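Local atomic coordinates of AbyA5 (PDB entry 4YWF), a protein that catalyses the elimination of acetate in spirotetronate biosynthesis, as an esterase-like lyase of the alpha/beta hydrolase superfamily. Residues Leu224-Pro228 / Gly291-Val296; Val243-Thr248 / Val279-Leu284; Val296-Ala300 / Trp343-Gln347. The protein carries 4 engineered substitutions. All blocks are in the same frame, centred on the assembly; numbering follows the deposited sequence.

Contact 1: Leu224-Pro228 / Gly291-Val296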
loop_
_atom_site.group_PDB
_atom_site.type_symbol
_atom_site.label_atom_id
_atom_site.label_comp_id
_atom_site.label_asym_id
_atom_site.label_seq_id
_atom_site.Cartn_x
_atom_site.Cartn_y
_atom_site.Cartn_z
ATOM N N LEU A 224 5.862 7.256 -8.523
ATOM C CA LEU A 224 6.673 7.547 -9.695
ATOM C C LEU A 224 6.098 8.683 -10.560
ATOM O O LEU A 224 6.881 9.453 -11.191
ATOM C CB LEU A 224 6.840 6.317 -10.576
ATOM C CG LEU A 224 7.709 5.167 -10.093
ATOM C CD1 LEU A 224 7.318 3.900 -10.835
ATOM C CD2 LEU A 224 9.201 5.507 -10.240
ATOM N N ARG A 225 4.785 8.794 -10.571
ATOM C CA ARG A 225 4.075 9.867 -11.265
ATOM C C ARG A 225 4.287 11.170 -10.506
ATOM O O ARG A 225 4.485 12.214 -11.133
ATOM C CB ARG A 225 2.562 9.502 -11.358
ATOM C CG ARG A 225 1.623 10.683 -11.573
ATOM C CD ARG A 225 1.672 11.099 -13.036
ATOM N NE ARG A 225 1.219 10.005 -13.917
ATOM C CZ ARG A 225 1.629 9.800 -15.184
ATOM N NH1 ARG A 225 2.557 10.592 -15.757
ATOM N NH2 ARG A 225 1.140 8.781 -15.878
ATOM N N ALA A 226 4.344 11.118 -9.169
ATOM C CA ALA A 226 4.520 12.350 -8.369
ATOM C C ALA A 226 5.927 12.886 -8.447
ATOM O O ALA A 226 6.115 14.107 -8.453
ATOM C CB ALA A 226 4.188 12.144 -6.901
ATOM N N ALA A 227 6.912 11.972 -8.446
ATOM C CA ALA A 227 8.275 12.324 -8.159
ATOM C C ALA A 227 8.802 13.496 -8.987
ATOM O O ALA A 227 9.481 14.367 -8.429
ATOM C CB ALA A 227 9.193 11.114 -8.372
ATOM N N PRO A 228 8.509 13.526 -10.286
ATOM C CA PRO A 228 9.199 14.629 -11.015
ATOM C C PRO A 228 8.735 16.040 -10.606
ATOM O O PRO A 228 9.541 16.960 -10.657
ATOM C CB PRO A 228 8.930 14.312 -12.491
ATOM C CG PRO A 228 8.625 12.826 -12.519
ATOM C CD PRO A 228 7.931 12.531 -11.210
ATOM N N GLY A 291 12.337 11.478 -16.265
ATOM C CA GLY A 291 12.150 12.623 -15.323
ATOM C C GLY A 291 12.253 12.288 -13.841
ATOM O O GLY A 291 12.256 13.177 -13.002
ATOM N N VAL A 292 12.296 11.006 -13.494
ATOM C CA VAL A 292 12.412 10.583 -12.079
ATOM C C VAL A 292 13.867 10.620 -11.722
ATOM O O VAL A 292 14.614 9.759 -12.220
ATOM C CB VAL A 292 11.896 9.149 -11.908
ATOM C CG1 VAL A 292 12.123 8.621 -10.500
ATOM C CG2 VAL A 292 10.422 9.053 -12.302
ATOM N N ARG A 293 14.293 11.588 -10.901
ATOM C CA ARG A 293 15.733 11.764 -10.592
ATOM C C ARG A 293 16.127 11.430 -9.138
ATOM O O ARG A 293 16.958 12.083 -8.515
ATOM C CB ARG A 293 16.200 13.167 -10.907
ATOM C CG ARG A 293 16.721 13.297 -12.324
ATOM C CD ARG A 293 15.707 14.014 -13.171
ATOM N NE ARG A 293 15.978 13.751 -14.579
ATOM C CZ ARG A 293 15.744 14.603 -15.578
ATOM N NH1 ARG A 293 15.224 15.809 -15.372
ATOM N NH2 ARG A 293 16.058 14.234 -16.800
ATOM N N ILE A 294 15.597 10.321 -8.676
ATOM C CA ILE A 294 15.788 9.882 -7.305
ATOM C C ILE A 294 15.947 8.399 -7.397
ATOM O O ILE A 294 15.565 7.797 -8.402
ATOM C CB ILE A 294 14.558 10.207 -6.439
ATOM C CG1 ILE A 294 13.270 9.707 -7.118
ATOM C CG2 ILE A 294 14.498 11.712 -6.169
ATOM C CD1 ILE A 294 12.024 9.735 -6.266
ATOM N N PRO A 295 16.539 7.810 -6.352
ATOM C CA PRO A 295 16.676 6.382 -6.430
ATOM C C PRO A 295 15.307 5.697 -6.373
ATOM O O PRO A 295 14.347 6.201 -5.738
ATOM C CB PRO A 295 17.611 6.025 -5.254
ATOM C CG PRO A 295 17.843 7.289 -4.512
ATOM C CD PRO A 295 17.443 8.427 -5.349
ATOM N N VAL A 296 15.214 4.609 -7.134
ATOM C CA VAL A 296 14.048 3.796 -7.214
ATOM C C VAL A 296 14.428 2.362 -7.102
ATOM O O VAL A 296 15.251 1.872 -7.865
ATOM C CB VAL A 296 13.291 3.969 -8.538
ATOM C CG1 VAL A 296 12.081 3.076 -8.529
ATOM C CG2 VAL A 296 12.900 5.414 -8.745
#
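Leu-224 lays its CD2 methyl against both methyls of Val-296. CD2 lies 4.0 Å from Val-296 CG2 and 4.1 Å from Val-296 CG1, and the two side chains meet at a slant. The same leucine carries on to Val-292, whose CG1 is 4.3 Å from Leu-224 CD2. Val-292 CG2, the other branch, sits 3.7 Å from Leu-224 O. Helix 218-226 follows strand 207-215, the place of helix C in the alpha/beta hydrolase fold. Its C-terminal end and the 3-10 residues that follow pack here against the loop that leads into strand 296-301. Ala-227 points toward that loop. Its CB meets Ile-294 CD1 at 3.8 Å. Ile-294 has CG1 between its backbone N and carbonyl carbon (chi1 50°), and the extended rest of the chain (chi2 169°) carries CD1 to the alanine. Ile-294 also touches Ile-236 of strand 233-239, the neighbour of strand 296-301 in the sheet. At the exposed end Pro-228 covers the backbone of Gly-291: Pro-228 CB is 3.6 Å from Gly-291 O, and Pro-228 CG is 4.2 Å from Val-292 CG2.

Contact 2: Val243-Thr248 / Val279-Leu284; sequences VAAFFT and VRNWAL
Phe-247 carries this contact within the mostly helical insertion between strands 233-239 and 296-301, a region where alpha/beta hydrolases often bear a cap. Its CB starts 3.6 Å from Val-279 O. CG lies anti to the carbonyl carbon (chi1 -63°), which sends the ring toward the 279-284 backbone. There CD1 reaches Val-279 O at 3.4 Å and Val-279 CG2 at 3.7 Å, the methyl at the ring edge. Across the ring from CD1, the CD2 atom is 3.9 Å from Ala-283 CA. Farther out CE1 touches Trp-282 CB and CE3. Trp-282 CB makes a CH-pi contact over one face, 4.1 Å from the Phe-247 ring centroid, and Phe-246 CD2 lies over the opposite face. An alanine here would remove the ring and is likely to leave Trp-282 CB and Val-279 CG2 facing a gap. Beside the ring Ala-244 packs on Ala-283. The side chains of Val-243 and Leu-284 cross at about a right angle, with Val-243 CG1 against Leu-284 CB. The carboxylate of Asp-311 accepts hydrogen bonds from the backbone N of Val-243, Ala-244 and Phe-246. The one hydrogen bond across the segments runs from Leu-284 N to Val-243 O, 2.8 Å long and nearly straight at 161°.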
loop_
_atom_site.group_PDB
_atom_site.type_symbol
_atom_site.label_atom_id
_atom_site.label_comp_id
_atom_site.label_asym_id
_atom_site.label_seq_id
_atom_site.Cartn_x
_atom_site.Cartn_y
_atom_site.Cartn_z
ATOM N N VAL A 243 3.210 0.117 -14.531
ATOM C CA VAL A 243 3.964 1.216 -15.178
ATOM C C VAL A 243 3.322 1.737 -16.490
ATOM O O VAL A 243 2.866 2.876 -16.534
ATOM C CB VAL A 243 5.389 0.806 -15.475
ATOM C CG1 VAL A 243 6.114 1.980 -16.099
ATOM C CG2 VAL A 243 6.068 0.289 -14.193
ATOM N N ALA A 244 3.245 0.891 -17.513
ATOM C CA ALA A 244 2.679 1.321 -18.790
ATOM C C ALA A 244 1.793 0.301 -19.422
ATOM O O ALA A 244 0.619 0.588 -19.788
ATOM C CB ALA A 244 3.831 1.690 -19.775
ATOM N N ALA A 245 2.410 -0.847 -19.686
ATOM C CA ALA A 245 1.713 -1.995 -20.211
ATOM C C ALA A 245 0.444 -2.417 -19.439
ATOM O O ALA A 245 -0.541 -2.850 -20.059
ATOM C CB ALA A 245 2.626 -3.188 -20.320
ATOM N N PHE A 246 0.467 -2.331 -18.106
ATOM C CA PHE A 246 -0.746 -2.600 -17.354
ATOM C C PHE A 246 -1.955 -1.748 -17.891
ATOM O O PHE A 246 -3.078 -2.206 -17.939
ATOM C CB PHE A 246 -0.521 -2.345 -15.860
ATOM C CG PHE A 246 -1.718 -2.637 -15.030
ATOM C CD1 PHE A 246 -2.045 -3.912 -14.703
ATOM C CD2 PHE A 246 -2.575 -1.612 -14.661
ATOM C CE1 PHE A 246 -3.212 -4.197 -13.988
ATOM C CE2 PHE A 246 -3.741 -1.866 -13.944
ATOM C CZ PHE A 246 -4.050 -3.162 -13.592
ATOM N N PHE A 247 -1.693 -0.514 -18.271
ATOM C CA PHE A 247 -2.712 0.434 -18.551
ATOM C C PHE A 247 -3.110 0.367 -20.028
ATOM O O PHE A 247 -4.147 0.843 -20.376
ATOM C CB PHE A 247 -2.222 1.822 -18.207
ATOM C CG PHE A 247 -1.925 2.009 -16.763
ATOM C CD1 PHE A 247 -2.971 2.181 -15.854
ATOM C CD2 PHE A 247 -0.598 2.028 -16.286
ATOM C CE1 PHE A 247 -2.734 2.363 -14.500
ATOM C CE2 PHE A 247 -0.373 2.189 -14.931
ATOM C CZ PHE A 247 -1.428 2.319 -14.040
ATOM N N THR A 248 -2.283 -0.240 -20.868
ATOM C CA THR A 248 -2.443 -0.179 -22.340
ATOM C C THR A 248 -2.504 -1.527 -23.025
ATOM O O THR A 248 -2.891 -1.603 -24.183
ATOM C CB THR A 248 -1.247 0.578 -23.016
ATOM O OG1 THR A 248 -0.077 -0.198 -22.831
ATOM C CG2 THR A 248 -1.044 2.004 -22.408
ATOM N N VAL A 279 -8.377 4.163 -17.311
ATOM C CA VAL A 279 -6.998 4.383 -16.787
ATOM C C VAL A 279 -5.981 4.353 -17.939
ATOM O O VAL A 279 -4.762 4.370 -17.703
ATOM C CB VAL A 279 -6.615 3.350 -15.706
ATOM C CG1 VAL A 279 -7.554 3.473 -14.513
ATOM C CG2 VAL A 279 -6.668 1.906 -16.232
ATOM N N ARG A 280 -6.495 4.340 -19.178
ATOM C CA ARG A 280 -5.616 4.198 -20.347
ATOM C C ARG A 280 -4.526 5.275 -20.371
ATOM O O ARG A 280 -3.360 4.932 -20.479
ATOM C CB ARG A 280 -6.394 4.087 -21.661
ATOM C CG ARG A 280 -7.172 5.334 -22.111
ATOM C CD ARG A 280 -8.148 4.983 -23.252
ATOM N NE ARG A 280 -8.673 6.162 -23.938
ATOM C CZ ARG A 280 -9.682 6.920 -23.503
ATOM N NH1 ARG A 280 -10.300 6.639 -22.357
ATOM N NH2 ARG A 280 -10.068 7.980 -24.217
ATOM N N ASN A 281 -4.838 6.529 -20.140
ATOM C CA ASN A 281 -3.799 7.540 -20.223
ATOM C C ASN A 281 -2.988 7.720 -18.933
ATOM O O ASN A 281 -2.302 8.708 -18.772
ATOM C CB ASN A 281 -4.376 8.862 -20.746
ATOM C CG ASN A 281 -5.061 8.687 -22.122
ATOM O OD1 ASN A 281 -4.496 8.089 -23.056
ATOM N ND2 ASN A 281 -6.265 9.205 -22.251
ATOM N N TRP A 282 -3.068 6.754 -18.011
ATOM C CA TRP A 282 -2.250 6.807 -16.787
ATOM C C TRP A 282 -0.868 6.225 -16.970
ATOM O O TRP A 282 -0.036 6.287 -16.046
ATOM C CB TRP A 282 -2.970 6.054 -15.661
ATOM C CG TRP A 282 -4.242 6.689 -15.218
ATOM C CD1 TRP A 282 -4.927 7.786 -15.810
ATOM C CD2 TRP A 282 -5.026 6.287 -14.103
ATOM N NE1 TRP A 282 -6.071 8.059 -15.076
ATOM C CE2 TRP A 282 -6.153 7.162 -14.031
ATOM C CE3 TRP A 282 -4.860 5.309 -13.116
ATOM C CZ2 TRP A 282 -7.114 7.051 -13.025
ATOM C CZ3 TRP A 282 -5.833 5.191 -12.113
ATOM C CH2 TRP A 282 -6.935 6.045 -12.078
ATOM N N ALA A 283 -0.600 5.637 -18.127
ATOM C CA ALA A 283 0.695 5.026 -18.359
ATOM C C ALA A 283 1.831 6.023 -18.118
ATOM O O ALA A 283 1.737 7.182 -18.487
ATOM C CB ALA A 283 0.777 4.520 -19.768
ATOM N N LEU A 284 2.884 5.568 -17.461
ATOM C CA LEU A 284 4.156 6.270 -17.441
ATOM C C LEU A 284 4.933 6.063 -18.764
ATOM O O LEU A 284 5.254 4.917 -19.182
ATOM C CB LEU A 284 5.000 5.827 -16.251
ATOM C CG LEU A 284 4.366 6.052 -14.870
ATOM C CD1 LEU A 284 5.068 5.241 -13.820
ATOM C CD2 LEU A 284 4.423 7.526 -14.513
#

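Contact 3: Val296-Ala300 / Trp343-Gln347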
loop_
_atom_site.group_PDB
_atom_site.type_symbol
_atom_site.label_atom_id
_atom_site.label_comp_id
_atom_site.label_asym_id
_atom_site.label_seq_id
_atom_site.Cartn_x
_atom_site.Cartn_y
_atom_site.Cartn_z
ATOM N N VAL A 296 15.214 4.609 -7.134
ATOM C CA VAL A 296 14.048 3.796 -7.214
ATOM C C VAL A 296 14.428 2.362 -7.102
ATOM O O VAL A 296 15.251 1.872 -7.865
ATOM C CB VAL A 296 13.291 3.969 -8.538
ATOM C CG1 VAL A 296 12.081 3.076 -8.529
ATOM C CG2 VAL A 296 12.900 5.414 -8.745
ATOM N N ALA A 297 13.801 1.691 -6.155
ATOM C CA ALA A 297 14.000 0.251 -5.893
ATOM C C ALA A 297 12.674 -0.458 -6.131
ATOM O O ALA A 297 11.622 0.102 -5.811
ATOM C CB ALA A 297 14.486 0.046 -4.430
ATOM N N TYR A 298 12.736 -1.659 -6.735
ATOM C CA TYR A 298 11.573 -2.389 -7.156
ATOM C C TYR A 298 11.733 -3.905 -7.009
ATOM O O TYR A 298 12.637 -4.561 -7.589
ATOM C CB TYR A 298 11.301 -1.979 -8.622
ATOM C CG TYR A 298 10.065 -2.500 -9.280
ATOM C CD1 TYR A 298 9.888 -3.854 -9.548
ATOM C CD2 TYR A 298 9.075 -1.624 -9.682
ATOM C CE1 TYR A 298 8.743 -4.309 -10.185
ATOM C CE2 TYR A 298 7.921 -2.045 -10.277
ATOM C CZ TYR A 298 7.743 -3.386 -10.527
ATOM O OH TYR A 298 6.583 -3.776 -11.171
ATOM N N VAL A 299 10.847 -4.489 -6.277
ATOM C CA VAL A 299 10.799 -5.949 -6.146
ATOM C C VAL A 299 9.792 -6.481 -7.168
ATOM O O VAL A 299 8.589 -6.239 -7.059
ATOM C CB VAL A 299 10.363 -6.441 -4.767
ATOM C CG1 VAL A 299 10.334 -7.991 -4.793
ATOM C CG2 VAL A 299 11.281 -5.953 -3.650
ATOM N N ALA A 300 10.295 -7.263 -8.121
ATOM C CA ALA A 300 9.475 -7.852 -9.135
ATOM C C ALA A 300 9.221 -9.362 -8.797
ATOM O O ALA A 300 10.057 -10.049 -8.219
ATOM C CB ALA A 300 10.136 -7.720 -10.483
ATOM N N TRP A 343 15.101 -6.713 2.017
ATOM C CA TRP A 343 15.751 -6.011 0.903
ATOM C C TRP A 343 15.250 -4.585 0.843
ATOM O O TRP A 343 16.062 -3.648 0.667
ATOM C CB TRP A 343 15.576 -6.757 -0.390
ATOM C CG TRP A 343 16.315 -6.231 -1.585
ATOM C CD1 TRP A 343 17.537 -6.641 -2.021
ATOM C CD2 TRP A 343 15.827 -5.313 -2.593
ATOM N NE1 TRP A 343 17.851 -6.010 -3.208
ATOM C CE2 TRP A 343 16.818 -5.216 -3.591
ATOM C CE3 TRP A 343 14.637 -4.605 -2.765
ATOM C CZ2 TRP A 343 16.676 -4.386 -4.725
ATOM C CZ3 TRP A 343 14.492 -3.790 -3.891
ATOM C CH2 TRP A 343 15.503 -3.677 -4.841
ATOM N N THR A 344 13.938 -4.410 1.016
ATOM C CA THR A 344 13.302 -3.115 0.899
ATOM C C THR A 344 13.784 -2.217 2.008
ATOM O O THR A 344 14.131 -1.036 1.810
ATOM C CB THR A 344 11.753 -3.172 0.860
ATOM O OG1 THR A 344 11.199 -3.863 1.995
ATOM C CG2 THR A 344 11.299 -3.869 -0.373
ATOM N N LEU A 345 13.830 -2.770 3.180
ATOM C CA LEU A 345 14.388 -2.075 4.283
ATOM C C LEU A 345 15.822 -1.571 4.028
ATOM O O LEU A 345 16.124 -0.377 4.197
ATOM C CB LEU A 345 14.258 -2.950 5.521
ATOM C CG LEU A 345 14.807 -2.338 6.771
ATOM C CD1 LEU A 345 14.091 -0.992 7.056
ATOM C CD2 LEU A 345 14.641 -3.325 7.913
ATOM N N ALA A 346 16.670 -2.461 3.538
ATOM C CA ALA A 346 18.046 -2.154 3.270
ATOM C C ALA A 346 18.133 -1.031 2.262
ATOM O O ALA A 346 18.925 -0.122 2.395
ATOM C CB ALA A 346 18.744 -3.380 2.728
ATOM N N GLN A 347 17.274 -1.092 1.246
ATOM C CA GLN A 347 17.229 -0.047 0.260
ATOM C C GLN A 347 16.849 1.339 0.858
ATOM O O GLN A 347 17.504 2.323 0.558
ATOM C CB GLN A 347 16.237 -0.418 -0.861
ATOM C CG GLN A 347 16.807 -1.461 -1.813
ATOM C CD GLN A 347 17.880 -0.882 -2.708
ATOM O OE1 GLN A 347 17.777 0.248 -3.198
ATOM N NE2 GLN A 347 18.881 -1.678 -2.987
#
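Ala-297 and Val-299 of the strand meet the six-membered side of the Trp-343 indole, and this is the tightly packed apolar part of the contact. Val-299 CG2 is 3.7 Å from Trp-343 CE3, and Ala-297 CB is 3.9 Å from Trp-343 CZ3. With CG anti to its backbone N (chi1 -174°), Trp-343 reaches far enough across for CH2 to come 3.9 Å from Tyr-298 N, which lies at the edge of the ring near its plane. Thr-344 adds its CG2 methyl, 3.9 Å from Val-299 CG2. The side nearer solvent lies at Gln-347, where the contact turns polar but stays close. Gln-347 bends at chi2 (-72°), and its CB, CG, CD and OE1 gather round Ala-297 CB, with OE1 3.5 Å from that Ala-297 CB. Its CG also lies over one face of the indole. The OE1 oxygen accepts a hydrogen bond from Arg-323 NE of the neighbouring strand.

Helix 337-351 thus covers one face of the central sheet of the alpha/beta hydrolase fold. Its short segment runs antiparallel to strand 296-300, at 176°, with the axes 9.4 Å apart. Tyr-298 points away from this helix and packs against helix 310-318. The two segments share no hydrogen bond. The contact therefore rests on apolar fit, while Arg-323 probably steadies the amide at its margin.

How the contacts relate
From the N terminus, segment 224-228 comes first, at the end of helix 218-226. Strand 233-239 follows, then 243-248. Contact 2 closes a loop of short helices when 279-284 returns to 243-248, tying the start of this helical region to its later part. Helix 286-290 leads to 291-296, where contact 1 closes the larger loop, so contact 2 is nested inside contact 1. The two also touch: Leu-224 CB packs on Leu-284 CD1, and Arg-225 NH2 makes a weak hydrogen bond to Ala-283 O. Val-296 ends contact 1 and opens contact 3 in series, which closes later, at helix 337-351. Contacts 1 and 3 tie a helix on each face of the sheet to strand 296-301 and its lead-in.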